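Local coordinates for protein TssK (Serratia sp. FS14, PDB 5Y0E) that probably serves as a trimeric baseplate component of the bacterial type VI secretion system, at residues H258-F263 against P287-D292; V357-F362 against G402-E407. One frame throughout, in Å; residues are numbered along the deposited sequence.

Contact 1: residues H258-F263 against P287-D292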
loop_
_atom_site.group_PDB
_atom_site.type_symbol
_atom_site.label_atom_id
_atom_site.label_comp_id
_atom_site.label_asym_id
_atom_site.label_seq_id
_atom_site.Cartn_x
_atom_site.Cartn_y
_atom_site.Cartn_z
ATOM N N HIS A 258 3.134 2.344 9.287
ATOM C CA HIS A 258 2.350 1.622 10.272
ATOM C C HIS A 258 2.140 0.165 9.838
ATOM O O HIS A 258 1.858 -0.104 8.668
ATOM C CB HIS A 258 1.004 2.320 10.475
ATOM C CG HIS A 258 0.176 1.779 11.603
ATOM N ND1 HIS A 258 -0.222 0.465 11.682
ATOM C CD2 HIS A 258 -0.375 2.395 12.672
ATOM C CE1 HIS A 258 -0.968 0.291 12.753
ATOM N NE2 HIS A 258 -1.069 1.445 13.376
ATOM N N PRO A 259 2.268 -0.783 10.770
ATOM C CA PRO A 259 2.127 -2.214 10.441
ATOM C C PRO A 259 0.813 -2.605 9.808
ATOM O O PRO A 259 0.786 -3.513 8.982
ATOM C CB PRO A 259 2.271 -2.888 11.810
ATOM C CG PRO A 259 3.078 -1.952 12.595
ATOM C CD PRO A 259 2.796 -0.578 12.124
ATOM N N GLU A 260 -0.281 -1.968 10.182
ATOM C CA GLU A 260 -1.549 -2.360 9.620
ATOM C C GLU A 260 -1.576 -2.099 8.137
ATOM O O GLU A 260 -2.173 -2.862 7.378
ATOM C CB GLU A 260 -2.671 -1.636 10.328
ATOM C CG GLU A 260 -4.019 -1.932 9.751
ATOM C CD GLU A 260 -4.426 -0.963 8.630
ATOM O OE1 GLU A 260 -4.009 0.216 8.638
ATOM O OE2 GLU A 260 -5.161 -1.389 7.741
ATOM N N ARG A 261 -0.907 -1.057 7.698
ATOM C CA ARG A 261 -0.886 -0.782 6.285
ATOM C C ARG A 261 -0.084 -1.843 5.553
ATOM O O ARG A 261 -0.499 -2.341 4.504
ATOM C CB ARG A 261 -0.332 0.623 6.076
ATOM C CG ARG A 261 -0.302 1.090 4.672
ATOM C CD ARG A 261 0.428 2.394 4.579
ATOM N NE ARG A 261 0.510 2.842 3.204
ATOM C CZ ARG A 261 1.393 3.712 2.764
ATOM N NH1 ARG A 261 2.257 4.233 3.596
ATOM N NH2 ARG A 261 1.412 4.045 1.494
ATOM N N LEU A 262 1.042 -2.234 6.116
ATOM C CA LEU A 262 1.845 -3.265 5.489
ATOM C C LEU A 262 1.116 -4.600 5.453
ATOM O O LEU A 262 1.227 -5.350 4.480
ATOM C CB LEU A 262 3.150 -3.393 6.236
ATOM C CG LEU A 262 4.127 -4.391 5.664
ATOM C CD1 LEU A 262 4.728 -3.918 4.370
ATOM C CD2 LEU A 262 5.171 -4.580 6.694
ATOM N N PHE A 263 0.373 -4.907 6.506
ATOM C CA PHE A 263 -0.312 -6.177 6.583
ATOM C C PHE A 263 -1.371 -6.276 5.504
ATOM O O PHE A 263 -1.470 -7.287 4.803
ATOM C CB PHE A 263 -0.917 -6.329 7.969
ATOM C CG PHE A 263 -1.535 -7.649 8.218
ATOM C CD1 PHE A 263 -2.827 -7.913 7.806
ATOM C CD2 PHE A 263 -0.837 -8.634 8.898
ATOM C CE1 PHE A 263 -3.407 -9.145 8.041
ATOM C CE2 PHE A 263 -1.414 -9.861 9.147
ATOM C CZ PHE A 263 -2.693 -10.115 8.716
ATOM N N PRO A 287 -5.678 -15.095 7.770
ATOM C CA PRO A 287 -4.999 -14.384 8.851
ATOM C C PRO A 287 -5.619 -13.007 9.073
ATOM O O PRO A 287 -5.919 -12.295 8.127
ATOM C CB PRO A 287 -3.557 -14.287 8.346
ATOM C CG PRO A 287 -3.457 -15.304 7.325
ATOM C CD PRO A 287 -4.768 -15.412 6.675
ATOM N N VAL A 288 -5.820 -12.641 10.332
ATOM C CA VAL A 288 -6.506 -11.411 10.697
ATOM C C VAL A 288 -5.530 -10.493 11.417
ATOM O O VAL A 288 -4.893 -10.900 12.389
ATOM C CB VAL A 288 -7.741 -11.677 11.571
ATOM C CG1 VAL A 288 -8.311 -10.355 12.039
ATOM C CG2 VAL A 288 -8.798 -12.464 10.797
ATOM N N TYR A 289 -5.414 -9.255 10.942
ATOM C CA TYR A 289 -4.540 -8.292 11.602
ATOM C C TYR A 289 -4.879 -8.180 13.077
ATOM O O TYR A 289 -6.035 -8.002 13.451
ATOM C CB TYR A 289 -4.655 -6.918 10.954
ATOM C CG TYR A 289 -3.718 -5.936 11.575
ATOM C CD1 TYR A 289 -2.363 -5.989 11.300
ATOM C CD2 TYR A 289 -4.174 -4.964 12.450
ATOM C CE1 TYR A 289 -1.501 -5.114 11.869
ATOM C CE2 TYR A 289 -3.311 -4.098 13.019
ATOM C CZ TYR A 289 -1.978 -4.168 12.720
ATOM O OH TYR A 289 -1.103 -3.303 13.289
ATOM N N ASP A 290 -3.863 -8.282 13.909
ATOM C CA ASP A 290 -4.012 -8.126 15.347
ATOM C C ASP A 290 -2.890 -7.206 15.783
ATOM O O ASP A 290 -1.722 -7.607 15.796
ATOM C CB ASP A 290 -3.955 -9.471 16.078
ATOM C CG ASP A 290 -4.272 -9.360 17.555
ATOM O OD1 ASP A 290 -4.176 -8.281 18.131
ATOM O OD2 ASP A 290 -4.603 -10.375 18.169
ATOM N N HIS A 291 -3.246 -5.974 16.138
ATOM C CA HIS A 291 -2.218 -5.005 16.479
ATOM C C HIS A 291 -1.402 -5.456 17.682
ATOM O O HIS A 291 -0.213 -5.158 17.770
ATOM C CB HIS A 291 -2.854 -3.636 16.728
ATOM C CG HIS A 291 -1.872 -2.507 16.737
ATOM N ND1 HIS A 291 -1.100 -2.186 15.647
ATOM C CD2 HIS A 291 -1.524 -1.638 17.712
ATOM C CE1 HIS A 291 -0.320 -1.169 15.948
ATOM N NE2 HIS A 291 -0.559 -0.817 17.194
ATOM N N ASP A 292 -2.007 -6.193 18.604
ATOM C CA ASP A 292 -1.319 -6.600 19.818
ATOM C C ASP A 292 -0.787 -8.025 19.749
ATOM O O ASP A 292 -0.452 -8.595 20.781
ATOM C CB ASP A 292 -2.230 -6.420 21.029
ATOM C CG ASP A 292 -2.563 -4.957 21.293
ATOM O OD1 ASP A 292 -1.668 -4.215 21.728
ATOM O OD2 ASP A 292 -3.715 -4.543 21.062
#
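Tyr-289 is the bump of this contact, and the first turn of helix 259-273 offers the hollow. Glu-260 CB sits over one face of the tyrosine ring, 3.9 Å from its centroid, a CH-pi contact, and Phe-263 lies at the ring edge. The CD1 edge of Tyr-289 is turned to the face of Phe-263 in an edge-to-face pair, planes at 66°. Tyr-289 CB also lies over that phenylalanine face. Phe-263 CG is anti to the backbone N (chi1 -174°), which sends the ring out along the loop. There its CZ reaches Pro-287 O at the ring edge, 3.9 Å away. At the other end, Tyr-289 OH comes 3.7 Å from Pro-259 CB. The same hydroxyl shares a 2.6 Å hydrogen bond with His-291 ND1. The His-291 and His-258 rings are nearly parallel but slid apart, with His-258 CE1 3.6 Å from His-291 CE1. His-258 NE2 bonds to Cys-41 O and His-291 NE2 to Trp-43 O. The carboxylate of Glu-260 turns to His-250 and Arg-261 of the second subunit. His-258 ND1 accepts from Glu-260 N at 2.9 Å, in the ring plane: a side-chain N-cap on a helix start packed against the loop before helix 294-309.

Contact 2: residues V357-F362 against G402-E407; sequences VLLTHF and GYTYFE
Phe-362 and Phe-406 form the aromatic part of a helix-on-sheet packing, in which helix 355-365 lies against strand 404-408 of an antiparallel sheet. The axes of segments 357-362 and 404-407 run 27° apart, N to C in nearly the same direction, and come within 10.6 Å. The two rings are near parallel, with planes at 25°. They are slid apart, with centroids 5.1 Å from each other, and barely overlap. Phe-362 CD2 stands over one face of Phe-406, toward its rim. With CG anti to its carbonyl carbon (chi1 -61°), Phe-406 holds its ring out from the strand against Phe-362 CD2. Its CZ comes 4.2 Å from Leu-358 O, so the ring also meets the helix backbone. Thr-404, two residues earlier and on the same strand face, meets the two leucines with different branches. Its CG2 meets Leu-359 CD2 at 4.0 Å, the two side chains crossing at about a right angle. Leu-358 and Thr-404 instead run past each other in opposite directions. Leu-347 and Val-349 of strand 343-350 also touch Phe-362, while Leu-387 and Thr-389 touch Phe-406. The other branch of Thr-404, OG1, lies 3.8 Å from Leu-358 CD2.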
loop_
_atom_site.group_PDB
_atom_site.type_symbol
_atom_site.label_atom_id
_atom_site.label_comp_id
_atom_site.label_asym_id
_atom_site.label_seq_id
_atom_site.Cartn_x
_atom_site.Cartn_y
_atom_site.Cartn_z
ATOM N N VAL A 357 37.137 -21.395 -20.939
ATOM C CA VAL A 357 37.601 -20.187 -20.320
ATOM C C VAL A 357 36.915 -20.037 -18.998
ATOM O O VAL A 357 37.527 -19.725 -18.015
ATOM C CB VAL A 357 37.269 -18.974 -21.179
ATOM C CG1 VAL A 357 37.104 -17.742 -20.317
ATOM C CG2 VAL A 357 38.354 -18.764 -22.207
ATOM N N LEU A 358 35.629 -20.308 -18.976
ATOM C CA LEU A 358 34.863 -20.197 -17.767
ATOM C C LEU A 358 35.311 -21.172 -16.722
ATOM O O LEU A 358 35.327 -20.855 -15.566
ATOM C CB LEU A 358 33.399 -20.417 -18.047
ATOM C CG LEU A 358 32.532 -20.139 -16.845
ATOM C CD1 LEU A 358 32.353 -18.662 -16.638
ATOM C CD2 LEU A 358 31.206 -20.815 -17.001
ATOM N N LEU A 359 35.697 -22.368 -17.112
ATOM C CA LEU A 359 36.118 -23.323 -16.129
ATOM C C LEU A 359 37.462 -23.010 -15.534
ATOM O O LEU A 359 37.742 -23.397 -14.422
ATOM C CB LEU A 359 36.127 -24.713 -16.710
ATOM C CG LEU A 359 34.741 -25.270 -16.902
ATOM C CD1 LEU A 359 34.831 -26.489 -17.767
ATOM C CD2 LEU A 359 34.070 -25.616 -15.603
ATOM N N THR A 360 38.274 -22.274 -16.254
ATOM C CA THR A 360 39.578 -21.966 -15.739
ATOM C C THR A 360 39.667 -20.582 -15.159
ATOM O O THR A 360 40.021 -20.415 -14.022
ATOM C CB THR A 360 40.657 -22.175 -16.800
ATOM O OG1 THR A 360 40.290 -21.494 -17.987
ATOM C CG2 THR A 360 40.761 -23.613 -17.131
ATOM N N HIS A 361 39.312 -19.581 -15.923
ATOM C CA HIS A 361 39.425 -18.237 -15.426
ATOM C C HIS A 361 38.511 -17.856 -14.283
ATOM O O HIS A 361 38.912 -17.131 -13.400
ATOM C CB HIS A 361 39.234 -17.244 -16.558
ATOM C CG HIS A 361 40.245 -17.369 -17.648
ATOM N ND1 HIS A 361 40.486 -16.368 -18.554
ATOM C CD2 HIS A 361 41.078 -18.378 -17.972
ATOM C CE1 HIS A 361 41.421 -16.758 -19.394
ATOM N NE2 HIS A 361 41.792 -17.977 -19.066
ATOM N N PHE A 362 37.283 -18.324 -14.276
ATOM C CA PHE A 362 36.379 -17.916 -13.219
ATOM C C PHE A 362 36.840 -18.258 -11.825
ATOM O O PHE A 362 36.831 -17.421 -10.955
ATOM C CB PHE A 362 34.992 -18.472 -13.443
ATOM C CG PHE A 362 33.995 -17.989 -12.457
ATOM C CD1 PHE A 362 33.334 -16.822 -12.659
ATOM C CD2 PHE A 362 33.731 -18.705 -11.333
ATOM C CE1 PHE A 362 32.417 -16.374 -11.758
ATOM C CE2 PHE A 362 32.819 -18.261 -10.421
ATOM C CZ PHE A 362 32.164 -17.090 -10.634
ATOM N N GLY A 402 22.969 -25.184 -18.739
ATOM C CA GLY A 402 23.845 -24.167 -19.250
ATOM C C GLY A 402 24.594 -23.385 -18.195
ATOM O O GLY A 402 25.471 -22.600 -18.548
ATOM N N TYR A 403 24.268 -23.553 -16.928
ATOM C CA TYR A 403 25.046 -22.949 -15.865
ATOM C C TYR A 403 26.083 -23.932 -15.348
ATOM O O TYR A 403 25.932 -25.148 -15.446
ATOM C CB TYR A 403 24.161 -22.505 -14.703
ATOM C CG TYR A 403 23.380 -21.243 -14.909
ATOM C CD1 TYR A 403 22.542 -21.084 -15.999
ATOM C CD2 TYR A 403 23.450 -20.220 -13.989
ATOM C CE1 TYR A 403 21.805 -19.940 -16.165
ATOM C CE2 TYR A 403 22.727 -19.080 -14.144
ATOM C CZ TYR A 403 21.902 -18.935 -15.233
ATOM O OH TYR A 403 21.179 -17.775 -15.373
ATOM N N THR A 404 27.132 -23.381 -14.778
ATOM C CA THR A 404 28.149 -24.141 -14.097
ATOM C C THR A 404 28.028 -23.852 -12.621
ATOM O O THR A 404 27.725 -22.728 -12.225
ATOM C CB THR A 404 29.533 -23.778 -14.601
ATOM O OG1 THR A 404 29.586 -24.050 -15.992
ATOM C CG2 THR A 404 30.585 -24.599 -13.932
ATOM N N TYR A 405 28.249 -24.876 -11.818
ATOM C CA TYR A 405 28.023 -24.819 -10.390
ATOM C C TYR A 405 29.344 -25.055 -9.698
ATOM O O TYR A 405 29.978 -26.092 -9.899
ATOM C CB TYR A 405 26.985 -25.846 -9.970
ATOM C CG TYR A 405 25.650 -25.478 -10.502
ATOM C CD1 TYR A 405 25.324 -25.709 -11.831
ATOM C CD2 TYR A 405 24.722 -24.861 -9.693
ATOM C CE1 TYR A 405 24.118 -25.346 -12.321
ATOM C CE2 TYR A 405 23.512 -24.496 -10.175
ATOM C CZ TYR A 405 23.210 -24.731 -11.485
ATOM O OH TYR A 405 21.979 -24.356 -11.932
ATOM N N PHE A 406 29.763 -24.085 -8.911
ATOM C CA PHE A 406 31.008 -24.153 -8.176
ATOM C C PHE A 406 30.679 -24.252 -6.704
ATOM O O PHE A 406 29.982 -23.393 -6.166
ATOM C CB PHE A 406 31.861 -22.924 -8.451
ATOM C CG PHE A 406 32.238 -22.775 -9.874
ATOM C CD1 PHE A 406 33.355 -23.406 -10.369
ATOM C CD2 PHE A 406 31.475 -22.012 -10.724
ATOM C CE1 PHE A 406 33.711 -23.276 -11.674
ATOM C CE2 PHE A 406 31.833 -21.878 -12.046
ATOM C CZ PHE A 406 32.956 -22.510 -12.517
ATOM N N GLU A 407 31.160 -25.296 -6.060
ATOM C CA GLU A 407 31.096 -25.349 -4.614
ATOM C C GLU A 407 32.281 -24.589 -4.038
ATOM O O GLU A 407 33.375 -24.599 -4.607
ATOM C CB GLU A 407 31.092 -26.795 -4.137
ATOM C CG GLU A 407 30.860 -26.979 -2.656
ATOM C CD GLU A 407 30.262 -28.339 -2.338
ATOM O OE1 GLU A 407 30.388 -29.250 -3.185
ATOM O OE2 GLU A 407 29.662 -28.487 -1.253
#

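Overall arrangement
The two contacts lie far apart, with centres 46 Å from each other, and share no helix or strand. The centre of contact 1 is about 14 Å from the centre of the chain, that of contact 2 about 37 Å. Contact 1 joins a helix start to a loop in the helical part and borders the two other subunits. It is partly buried: half its touching residues are buried and none is exposed. Contact 2, on the eight-stranded sheet, is mostly buried, though Leu-359 is exposed. Both use aromatic pairs. In contact 1 these are mixed with histidines and a hydroxyl, and polar ends bond to backbone or a neighbouring subunit. Contact 2 is almost wholly apolar, as suits a helix covering a sheet.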